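Acyl-coenzyme A oxidase 3 (Yarrowia lipolytica, PDB 5YS9) oxidises acyl-CoA esters to trans-2-enoyl-CoAs with FAD and molecular oxygen, releasing hydrogen peroxide, in peroxisomal fatty acid beta-oxidation. Local coordinates at residues A[676-679]-A[680-684]; A[144-148]-A[149-153]; A[662-666]-A[667-671]; A[605-609]-A[610-614]. All blocks are in the same frame, centred on the assembly; numbering follows the deposited sequence.

Contact 1: A[676-679]-A[680-684]; sequences YYES and TLRPF
Y677 lays one face of its ring over the stem of R682, whose CB stands 4.0 Å from the ring centroid and 12° off the normal, a CH-pi contact. Beyond the ring, Y677 OH takes a hydrogen bond from R682 NH1 at 2.8 Å, lying in the guanidinium plane although the N-H...O angle is only 139°. The extended arginine chain carries NH1 that far, and the same nitrogen also reaches S237 O of the second subunit. At the ring edge, L681 CD2 meets Y677 CD1 at 4.0 Å. A leucine in place of Y677 would probably leave the R682 guanidinium freer to turn, with one partner fewer and no ring against its methylenes. The backbone beneath is a wide, pi-type turn: R682 N bonds Y677 O at 2.7 Å, while Y676 O accepts both T680 N and L681 N. P683 has no N-H to give and kinks the helix, its CD lying 3.1 Å from E678 O. Helix 677-685 lies against the second subunit: Y676 OH bonds R121 on helix 116-136 of that subunit, T680 packs on V86 of its helix 78-92, and L681 rests on its loop residue H206.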
loop_
_atom_site.group_PDB
_atom_site.type_symbol
_atom_site.label_atom_id
_atom_site.label_comp_id
_atom_site.label_asym_id
_atom_site.label_seq_id
_atom_site.Cartn_x
_atom_site.Cartn_y
_atom_site.Cartn_z
ATOM N N TYR A 676 22.149 23.002 8.493
ATOM C CA TYR A 676 22.681 23.490 7.244
ATOM C C TYR A 676 22.376 24.977 7.022
ATOM O O TYR A 676 22.330 25.441 5.906
ATOM C CB TYR A 676 22.200 22.621 6.080
ATOM C CG TYR A 676 20.725 22.403 6.087
ATOM C CD1 TYR A 676 19.892 23.283 5.451
ATOM C CD2 TYR A 676 20.165 21.332 6.755
ATOM C CE1 TYR A 676 18.538 23.105 5.468
ATOM C CE2 TYR A 676 18.813 21.142 6.776
ATOM C CZ TYR A 676 18.006 22.037 6.129
ATOM O OH TYR A 676 16.668 21.882 6.147
ATOM N N TYR A 677 22.085 25.699 8.085
ATOM C CA TYR A 677 21.685 27.079 7.916
ATOM C C TYR A 677 22.767 27.976 7.347
ATOM O O TYR A 677 22.529 28.724 6.420
ATOM C CB TYR A 677 21.185 27.640 9.244
ATOM C CG TYR A 677 20.800 29.087 9.187
ATOM C CD1 TYR A 677 19.658 29.491 8.536
ATOM C CD2 TYR A 677 21.579 30.053 9.778
ATOM C CE1 TYR A 677 19.307 30.811 8.476
ATOM C CE2 TYR A 677 21.229 31.379 9.720
ATOM C CZ TYR A 677 20.090 31.749 9.070
ATOM O OH TYR A 677 19.740 33.064 9.013
ATOM N N GLU A 678 23.959 27.885 7.908
ATOM C CA GLU A 678 25.081 28.677 7.432
ATOM C C GLU A 678 25.616 28.264 6.078
ATOM O O GLU A 678 25.962 29.089 5.260
ATOM C CB GLU A 678 26.197 28.721 8.471
ATOM C CG GLU A 678 25.702 28.990 9.876
ATOM C CD GLU A 678 25.501 30.462 10.181
ATOM O OE1 GLU A 678 25.737 31.302 9.296
ATOM O OE2 GLU A 678 25.109 30.785 11.317
ATOM N N SER A 679 25.735 26.962 5.894
ATOM C CA SER A 679 26.203 26.385 4.655
ATOM C C SER A 679 25.288 26.508 3.462
ATOM O O SER A 679 25.741 26.740 2.356
ATOM C CB SER A 679 26.612 24.939 4.866
ATOM O OG SER A 679 25.492 24.129 5.047
ATOM N N THR A 680 23.999 26.308 3.677
ATOM C CA THR A 680 23.096 26.164 2.556
ATOM C C THR A 680 21.934 27.145 2.483
ATOM O O THR A 680 21.799 27.849 1.509
ATOM C CB THR A 680 22.586 24.717 2.494
ATOM O OG1 THR A 680 23.681 23.839 2.720
ATOM C CG2 THR A 680 21.978 24.402 1.154
ATOM N N LEU A 681 21.088 27.151 3.503
ATOM C CA LEU A 681 19.923 28.025 3.554
ATOM C C LEU A 681 20.182 29.529 3.636
ATOM O O LEU A 681 19.570 30.294 2.931
ATOM C CB LEU A 681 19.008 27.601 4.692
ATOM C CG LEU A 681 17.740 28.428 4.763
ATOM C CD1 LEU A 681 16.907 28.250 3.517
ATOM C CD2 LEU A 681 16.940 28.082 5.988
ATOM N N ARG A 682 21.113 29.945 4.475
ATOM C CA ARG A 682 21.432 31.357 4.598
ATOM C C ARG A 682 22.074 31.976 3.362
ATOM O O ARG A 682 21.688 33.046 2.954
ATOM C CB ARG A 682 22.271 31.632 5.833
ATOM C CG ARG A 682 22.054 33.021 6.381
ATOM C CD ARG A 682 23.135 33.421 7.350
ATOM N NE ARG A 682 23.322 34.860 7.369
ATOM C CZ ARG A 682 22.452 35.714 7.880
ATOM N NH1 ARG A 682 21.340 35.271 8.420
ATOM N NH2 ARG A 682 22.697 37.006 7.847
ATOM N N PRO A 683 23.033 31.292 2.750
ATOM C CA PRO A 683 23.593 31.760 1.454
ATOM C C PRO A 683 22.561 31.927 0.341
ATOM O O PRO A 683 22.655 32.861 -0.403
ATOM C CB PRO A 683 24.589 30.654 1.091
ATOM C CG PRO A 683 25.077 30.215 2.429
ATOM C CD PRO A 683 23.837 30.172 3.272
ATOM N N PHE A 684 21.587 31.034 0.257
ATOM C CA PHE A 684 20.490 31.198 -0.659
ATOM C C PHE A 684 19.563 32.379 -0.342
ATOM O O PHE A 684 19.444 33.281 -1.166
ATOM C CB PHE A 684 19.645 29.946 -0.734
ATOM C CG PHE A 684 18.465 30.112 -1.638
ATOM C CD1 PHE A 684 18.657 30.314 -2.997
ATOM C CD2 PHE A 684 17.170 30.081 -1.140
ATOM C CE1 PHE A 684 17.571 30.471 -3.867
ATOM C CE2 PHE A 684 16.074 30.263 -2.003
ATOM C CZ PHE A 684 16.278 30.467 -3.358
#

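Contact 2: A[144-148]-A[149-153]; sequences YWVRK and GAADV
W145 meets A150 across the end of helix 139-147: W145 O accepts A150 N at 3.0 Å, and W145 CB lies 4.2 Å from A150 CB. The indole itself heads off the other way, onto I133 of helix 116-136 and the loop residue F156, and the ring of Y144 puts its CD2 over the middle of the indole face. One residue on, V146 O takes G149 N at 2.9 Å. That amide sits high above the carbonyl plane, 69° out of it, and the same oxygen also accepts a water at 2.8 Å which in turn receives D152 N. The two bonds, from A150 back to W145 and from G149 back to V146, make a Schellman motif, with W145 and A150 forming an apolar pair across it. V146 holds CG1 anti to its own N (chi1 179°), which brings that methyl 3.8 Å from A151 CB. K148 follows the last helical residue with a chain bent at three torsions, folding CD back over one face of the Y144 ring. After it G149 turns the chain at phi 105°, where a CB would collide with K148 O, so that glycine suits the turn. The loop then runs on toward strand 158-161, and the carbonyls of D152 and V153 are met by R687 of the second subunit.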
loop_
_atom_site.group_PDB
_atom_site.type_symbol
_atom_site.label_atom_id
_atom_site.label_comp_id
_atom_site.label_asym_id
_atom_site.label_seq_id
_atom_site.Cartn_x
_atom_site.Cartn_y
_atom_site.Cartn_z
ATOM N N TYR A 144 27.482 -32.986 13.279
ATOM C CA TYR A 144 28.756 -32.362 12.892
ATOM C C TYR A 144 28.693 -30.823 12.873
ATOM O O TYR A 144 29.529 -30.157 13.475
ATOM C CB TYR A 144 29.204 -32.853 11.533
ATOM C CG TYR A 144 30.461 -32.174 11.005
ATOM C CD1 TYR A 144 31.720 -32.569 11.456
ATOM C CD2 TYR A 144 30.387 -31.141 10.029
ATOM C CE1 TYR A 144 32.871 -31.977 10.972
ATOM C CE2 TYR A 144 31.545 -30.539 9.529
ATOM C CZ TYR A 144 32.774 -30.970 10.001
ATOM O OH TYR A 144 33.916 -30.443 9.535
ATOM N N TRP A 145 27.687 -30.285 12.190
ATOM C CA TRP A 145 27.495 -28.842 12.109
ATOM C C TRP A 145 27.217 -28.238 13.494
ATOM O O TRP A 145 27.764 -27.161 13.802
ATOM C CB TRP A 145 26.441 -28.464 11.046
ATOM C CG TRP A 145 26.856 -28.897 9.667
ATOM C CD1 TRP A 145 26.268 -29.851 8.915
ATOM C CD2 TRP A 145 27.988 -28.428 8.908
ATOM N NE1 TRP A 145 26.940 -30.012 7.737
ATOM C CE2 TRP A 145 28.004 -29.150 7.702
ATOM C CE3 TRP A 145 28.994 -27.475 9.136
ATOM C CZ2 TRP A 145 28.974 -28.934 6.702
ATOM C CZ3 TRP A 145 29.979 -27.263 8.135
ATOM C CH2 TRP A 145 29.965 -27.993 6.957
ATOM N N VAL A 146 26.467 -28.956 14.342
ATOM C CA VAL A 146 26.255 -28.528 15.745
ATOM C C VAL A 146 27.576 -28.535 16.554
ATOM O O VAL A 146 27.842 -27.625 17.333
ATOM C CB VAL A 146 25.191 -29.390 16.467
ATOM C CG1 VAL A 146 25.010 -28.939 17.908
ATOM C CG2 VAL A 146 23.851 -29.319 15.749
ATOM N N ARG A 147 28.430 -29.521 16.343
ATOM C CA ARG A 147 29.757 -29.494 17.006
ATOM C C ARG A 147 30.643 -28.346 16.526
ATOM O O ARG A 147 31.410 -27.811 17.301
ATOM C CB ARG A 147 30.476 -30.848 16.915
ATOM C CG ARG A 147 30.162 -31.725 18.126
ATOM C CD ARG A 147 30.283 -33.235 17.921
ATOM N NE ARG A 147 31.124 -33.623 16.775
ATOM C CZ ARG A 147 30.744 -34.399 15.753
ATOM N NH1 ARG A 147 29.514 -34.921 15.677
ATOM N NH2 ARG A 147 31.611 -34.655 14.781
ATOM N N LYS A 148 30.492 -27.954 15.263
ATOM C CA LYS A 148 31.127 -26.743 14.720
ATOM C C LYS A 148 30.488 -25.444 15.222
ATOM O O LYS A 148 30.931 -24.377 14.832
ATOM C CB LYS A 148 31.063 -26.761 13.185
ATOM C CG LYS A 148 32.383 -26.951 12.468
ATOM C CD LYS A 148 33.046 -28.284 12.766
ATOM C CE LYS A 148 34.402 -28.107 13.421
ATOM N NZ LYS A 148 35.460 -27.907 12.394
ATOM N N GLY A 149 29.408 -25.534 16.006
ATOM C CA GLY A 149 28.815 -24.388 16.676
ATOM C C GLY A 149 27.509 -23.875 16.076
ATOM O O GLY A 149 27.041 -22.814 16.462
ATOM N N ALA A 150 26.886 -24.626 15.174
ATOM C CA ALA A 150 25.767 -24.090 14.416
ATOM C C ALA A 150 24.467 -23.916 15.215
ATOM O O ALA A 150 23.664 -23.057 14.889
ATOM C CB ALA A 150 25.531 -24.941 13.197
ATOM N N ALA A 151 24.241 -24.720 16.243
ATOM C CA ALA A 151 23.034 -24.567 17.067
ATOM C C ALA A 151 23.155 -23.350 17.984
ATOM O O ALA A 151 22.223 -22.616 18.156
ATOM C CB ALA A 151 22.787 -25.820 17.899
ATOM N N ASP A 152 24.323 -23.131 18.544
ATOM C CA ASP A 152 24.542 -22.090 19.511
ATOM C C ASP A 152 25.039 -20.746 18.894
ATOM O O ASP A 152 25.337 -19.810 19.620
ATOM C CB ASP A 152 25.574 -22.610 20.521
ATOM C CG ASP A 152 25.163 -23.916 21.166
ATOM O OD1 ASP A 152 24.051 -24.410 20.930
ATOM O OD2 ASP A 152 25.965 -24.462 21.924
ATOM N N VAL A 153 25.145 -20.672 17.570
ATOM C CA VAL A 153 25.738 -19.528 16.855
ATOM C C VAL A 153 27.027 -19.096 17.541
ATOM O O VAL A 153 27.156 -17.942 17.966
ATOM C CB VAL A 153 24.732 -18.352 16.687
ATOM C CG1 VAL A 153 25.206 -17.397 15.619
ATOM C CG2 VAL A 153 23.345 -18.868 16.290
HETATM O O HOH W 1 26.171 -25.597 18.201
#

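Contact 3: A[662-666]-A[667-671]; sequences KVNQQ and NPAQN
N667 folds its side chain back onto the turn it has just left and donates a hydrogen bond from ND2 to V663 O at 2.9 Å, with an N-H...O angle of 153°. The bond is well formed at both ends: the oxygen lies close to the plane of the amide, and the nitrogen sits on a lone pair in the carbonyl plane. Chi1 of -57° puts CG beside the backbone N and anti to the carbonyl carbon, and chi2 of -87° then turns ND2 toward V663 O. The backbone N of N667 points at V663 O too, 2.7 Å away, but badly angled and weak. N667 is where helix 655-666 gives up its helical angles, and P668 seals the ending: lacking an N-H, its nitrogen lies 3.2 Å from N664 O without bonding it, and that carbonyl has a weak bond from N667 N besides a CA-H...O contact from P668 CA at 3.4 Å. An alanine at N667 would probably leave V663 O to the poorly aligned backbone amide and cost Y438 OH the bond it has from ND2. The bend at chi2 carries the Q666 amide away from the loop, where NE2 bonds D75, while Q666 CB stays 3.6 Å from N667 ND2. V663, its side chain about 12 Å from a bound FAD, packs against Y438 and against D249 of the second subunit. Further along, A669 CB rests on L247 of that same neighbouring subunit.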
loop_
_atom_site.group_PDB
_atom_site.type_symbol
_atom_site.label_atom_id
_atom_site.label_comp_id
_atom_site.label_asym_id
_atom_site.label_seq_id
_atom_site.Cartn_x
_atom_site.Cartn_y
_atom_site.Cartn_z
ATOM N N LYS A 662 5.937 12.879 21.922
ATOM C CA LYS A 662 6.821 11.960 21.170
ATOM C C LYS A 662 7.628 12.763 20.148
ATOM O O LYS A 662 8.849 12.606 20.021
ATOM C CB LYS A 662 6.004 10.833 20.485
ATOM C CG LYS A 662 6.602 9.439 20.606
ATOM C CD LYS A 662 7.942 9.355 19.951
ATOM C CE LYS A 662 8.510 7.922 19.933
ATOM N NZ LYS A 662 8.795 7.363 21.272
ATOM N N VAL A 663 6.935 13.660 19.456
ATOM C CA VAL A 663 7.560 14.536 18.494
ATOM C C VAL A 663 8.684 15.388 19.092
ATOM O O VAL A 663 9.782 15.405 18.534
ATOM C CB VAL A 663 6.486 15.370 17.755
ATOM C CG1 VAL A 663 7.025 16.668 17.179
ATOM C CG2 VAL A 663 5.858 14.522 16.675
ATOM N N ASN A 664 8.420 16.051 20.225
ATOM C CA ASN A 664 9.414 16.907 20.914
ATOM C C ASN A 664 10.545 16.129 21.517
ATOM O O ASN A 664 11.640 16.600 21.490
ATOM C CB ASN A 664 8.749 17.801 21.982
ATOM C CG ASN A 664 7.944 18.921 21.344
ATOM O OD1 ASN A 664 6.758 18.781 21.054
ATOM N ND2 ASN A 664 8.611 20.000 21.041
ATOM N N GLN A 665 10.289 14.929 22.037
ATOM C CA GLN A 665 11.354 14.067 22.574
ATOM C C GLN A 665 12.366 13.697 21.507
ATOM O O GLN A 665 13.536 13.823 21.727
ATOM C CB GLN A 665 10.797 12.790 23.199
ATOM C CG GLN A 665 10.192 13.049 24.557
ATOM C CD GLN A 665 9.223 11.982 25.077
ATOM O OE1 GLN A 665 8.641 12.158 26.154
ATOM N NE2 GLN A 665 9.043 10.891 24.340
ATOM N N GLN A 666 11.886 13.280 20.353
ATOM C CA GLN A 666 12.734 12.909 19.228
ATOM C C GLN A 666 13.197 14.099 18.439
ATOM O O GLN A 666 14.124 13.961 17.676
ATOM C CB GLN A 666 11.967 12.019 18.250
ATOM C CG GLN A 666 11.448 10.712 18.816
ATOM C CD GLN A 666 12.595 9.846 19.280
ATOM O OE1 GLN A 666 12.765 9.670 20.459
ATOM N NE2 GLN A 666 13.414 9.337 18.341
ATOM N N ASN A 667 12.512 15.220 18.549
ATOM C CA ASN A 667 12.865 16.380 17.773
ATOM C C ASN A 667 12.898 17.608 18.662
ATOM O O ASN A 667 12.038 18.476 18.564
ATOM C CB ASN A 667 11.893 16.563 16.610
ATOM C CG ASN A 667 11.813 15.351 15.703
ATOM O OD1 ASN A 667 12.584 15.213 14.781
ATOM N ND2 ASN A 667 10.866 14.493 15.953
ATOM N N PRO A 668 13.901 17.712 19.520
ATOM C CA PRO A 668 13.956 18.844 20.439
ATOM C C PRO A 668 14.059 20.143 19.679
ATOM O O PRO A 668 14.838 20.259 18.749
ATOM C CB PRO A 668 15.228 18.590 21.250
ATOM C CG PRO A 668 15.899 17.430 20.627
ATOM C CD PRO A 668 14.867 16.672 19.882
ATOM N N ALA A 669 13.274 21.118 20.101
ATOM C CA ALA A 669 13.036 22.316 19.324
ATOM C C ALA A 669 13.786 23.582 19.719
ATOM O O ALA A 669 13.552 24.622 19.141
ATOM C CB ALA A 669 11.552 22.587 19.248
ATOM N N GLN A 670 14.698 23.502 20.671
ATOM C CA GLN A 670 15.345 24.714 21.163
ATOM C C GLN A 670 16.138 25.493 20.124
ATOM O O GLN A 670 16.140 26.697 20.175
ATOM C CB GLN A 670 16.114 24.514 22.469
ATOM C CG GLN A 670 17.145 23.431 22.443
ATOM C CD GLN A 670 16.600 22.121 22.953
ATOM O OE1 GLN A 670 15.577 22.080 23.629
ATOM N NE2 GLN A 670 17.290 21.042 22.638
ATOM N N ASN A 671 16.805 24.821 19.195
ATOM C CA ASN A 671 17.438 25.519 18.090
ATOM C C ASN A 671 16.508 25.673 16.896
ATOM O O ASN A 671 16.145 24.705 16.271
ATOM C CB ASN A 671 18.679 24.766 17.648
ATOM C CG ASN A 671 19.516 25.541 16.659
ATOM O OD1 ASN A 671 19.092 26.539 16.117
ATOM N ND2 ASN A 671 20.717 25.084 16.439
#

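Contact 4: A[605-609]-A[610-614]; sequences GFLQP and KDIDQ
In the short link between helix 598-604 and helix 609-628, Q608 and D611 hold each other by two bonds running in opposite directions, as in a capping box. Q608 N donates to D611 OD2 at 2.9 Å, nearly straight at 167°, and D611 N returns a bond to Q608 O at 2.7 Å. The carboxylate oxygen is met on its anti side, with the donor 27° out of the carboxylate plane. Chi1 of D611, -62°, sets the carboxylate beside its own N, and from there OD2 faces back along the chain to the amide of Q608. The link itself starts from a Schellman motif: G605, at positive phi, ends the preceding helix, F606 then packs on helix 507-534, and the chain straightens through L607 and Q608 before P609 leads into the next helix. L607, buried, supplies the apolar part of the contact. Its CB touches D611 CB at 3.8 Å, and its CD1 meets I612 CD1 at 3.7 Å, the two side chains crossing at about a right angle. F601 and L499 add to the cover around L607, while I612 leans back on S598 and L602 of helix 598-604. One turn further into the helix, D613 OD1 forms a salt bridge with R603 of the second subunit.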
loop_
_atom_site.group_PDB
_atom_site.type_symbol
_atom_site.label_atom_id
_atom_site.label_comp_id
_atom_site.label_asym_id
_atom_site.label_seq_id
_atom_site.Cartn_x
_atom_site.Cartn_y
_atom_site.Cartn_z
ATOM N N GLY A 605 -27.473 -17.093 -8.215
ATOM C CA GLY A 605 -28.912 -17.084 -7.992
ATOM C C GLY A 605 -29.305 -17.385 -6.566
ATOM O O GLY A 605 -30.471 -17.628 -6.303
ATOM N N PHE A 606 -28.350 -17.335 -5.636
ATOM C CA PHE A 606 -28.651 -17.464 -4.216
ATOM C C PHE A 606 -29.426 -16.253 -3.653
ATOM O O PHE A 606 -30.290 -16.401 -2.787
ATOM C CB PHE A 606 -27.370 -17.635 -3.421
ATOM C CG PHE A 606 -27.586 -18.144 -2.015
ATOM C CD1 PHE A 606 -27.761 -19.496 -1.768
ATOM C CD2 PHE A 606 -27.628 -17.267 -0.939
ATOM C CE1 PHE A 606 -27.944 -19.960 -0.485
ATOM C CE2 PHE A 606 -27.824 -17.729 0.350
ATOM C CZ PHE A 606 -27.981 -19.071 0.583
ATOM N N LEU A 607 -29.083 -15.073 -4.143
ATOM C CA LEU A 607 -29.727 -13.824 -3.767
ATOM C C LEU A 607 -30.300 -13.153 -5.024
ATOM O O LEU A 607 -29.843 -13.388 -6.131
ATOM C CB LEU A 607 -28.693 -12.879 -3.150
ATOM C CG LEU A 607 -27.936 -13.238 -1.859
ATOM C CD1 LEU A 607 -27.175 -12.026 -1.327
ATOM C CD2 LEU A 607 -28.832 -13.777 -0.761
ATOM N N GLN A 608 -31.310 -12.319 -4.839
ATOM C CA GLN A 608 -31.839 -11.489 -5.918
ATOM C C GLN A 608 -31.534 -10.015 -5.562
ATOM O O GLN A 608 -31.121 -9.724 -4.419
ATOM C CB GLN A 608 -33.350 -11.736 -6.083
ATOM C CG GLN A 608 -33.779 -13.191 -6.344
ATOM C CD GLN A 608 -34.958 -13.590 -5.452
ATOM O OE1 GLN A 608 -34.803 -13.827 -4.237
ATOM N NE2 GLN A 608 -36.143 -13.621 -6.035
ATOM N N PRO A 609 -31.710 -9.084 -6.534
ATOM C CA PRO A 609 -31.494 -7.649 -6.313
ATOM C C PRO A 609 -31.994 -7.108 -4.972
ATOM O O PRO A 609 -31.288 -6.344 -4.324
ATOM C CB PRO A 609 -32.255 -7.033 -7.467
ATOM C CG PRO A 609 -31.975 -8.001 -8.594
ATOM C CD PRO A 609 -31.927 -9.365 -7.974
ATOM N N LYS A 610 -33.170 -7.537 -4.534
ATOM C CA LYS A 610 -33.716 -7.066 -3.268
ATOM C C LYS A 610 -32.913 -7.600 -2.060
ATOM O O LYS A 610 -32.890 -6.963 -1.015
ATOM C CB LYS A 610 -35.206 -7.448 -3.141
ATOM C CG LYS A 610 -36.067 -6.450 -2.360
ATOM C CD LYS A 610 -37.227 -7.113 -1.598
ATOM C CE LYS A 610 -38.561 -6.375 -1.754
ATOM N NZ LYS A 610 -39.326 -6.870 -2.942
ATOM N N ASP A 611 -32.264 -8.754 -2.180
ATOM C CA ASP A 611 -31.534 -9.331 -1.038
ATOM C C ASP A 611 -30.210 -8.630 -0.715
ATOM O O ASP A 611 -29.750 -8.670 0.422
ATOM C CB ASP A 611 -31.288 -10.815 -1.261
ATOM C CG ASP A 611 -32.580 -11.629 -1.368
ATOM O OD1 ASP A 611 -33.515 -11.387 -0.577
ATOM O OD2 ASP A 611 -32.644 -12.528 -2.250
ATOM N N ILE A 612 -29.625 -7.978 -1.710
ATOM C CA ILE A 612 -28.430 -7.163 -1.541
ATOM C C ILE A 612 -28.728 -5.941 -0.693
ATOM O O ILE A 612 -27.921 -5.585 0.168
ATOM C CB ILE A 612 -27.878 -6.640 -2.905
ATOM C CG1 ILE A 612 -27.596 -7.790 -3.885
ATOM C CG2 ILE A 612 -26.620 -5.783 -2.712
ATOM C CD1 ILE A 612 -26.814 -8.925 -3.277
ATOM N N ASP A 613 -29.855 -5.278 -0.964
ATOM C CA ASP A 613 -30.329 -4.172 -0.106
ATOM C C ASP A 613 -30.367 -4.620 1.336
ATOM O O ASP A 613 -29.874 -3.908 2.200
ATOM C CB ASP A 613 -31.732 -3.668 -0.479
ATOM C CG ASP A 613 -31.783 -3.010 -1.839
ATOM O OD1 ASP A 613 -30.914 -3.305 -2.686
ATOM O OD2 ASP A 613 -32.710 -2.200 -2.069
ATOM N N GLN A 614 -30.925 -5.804 1.585
ATOM C CA GLN A 614 -31.058 -6.329 2.955
ATOM C C GLN A 614 -29.690 -6.591 3.602
ATOM O O GLN A 614 -29.487 -6.273 4.770
ATOM C CB GLN A 614 -31.922 -7.611 3.002
ATOM C CG GLN A 614 -32.378 -8.012 4.408
ATOM C CD GLN A 614 -33.277 -6.950 5.050
ATOM O OE1 GLN A 614 -34.257 -6.501 4.435
ATOM N NE2 GLN A 614 -32.933 -6.516 6.262
#

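How the contacts relate
All four contacts sit at helix termini, two at the end and two at the start. Contacts 2 and 3 finish helices, one with a glycine and a water, the other with an asparagine amide and a proline; contacts 1 and 4 start them, the first through a wide turn, the second through a carboxylate. Contact 4 lies at the surface, the rest are partly buried. Contacts 3 and 1 follow each other along the C-terminal tail, nearest atoms about 7 Å apart, and both lie against the second subunit. Contact 2 is far from contact 1 of its own chain, yet its V153 packs on F684 of the second subunit, so these two meet across the dimer.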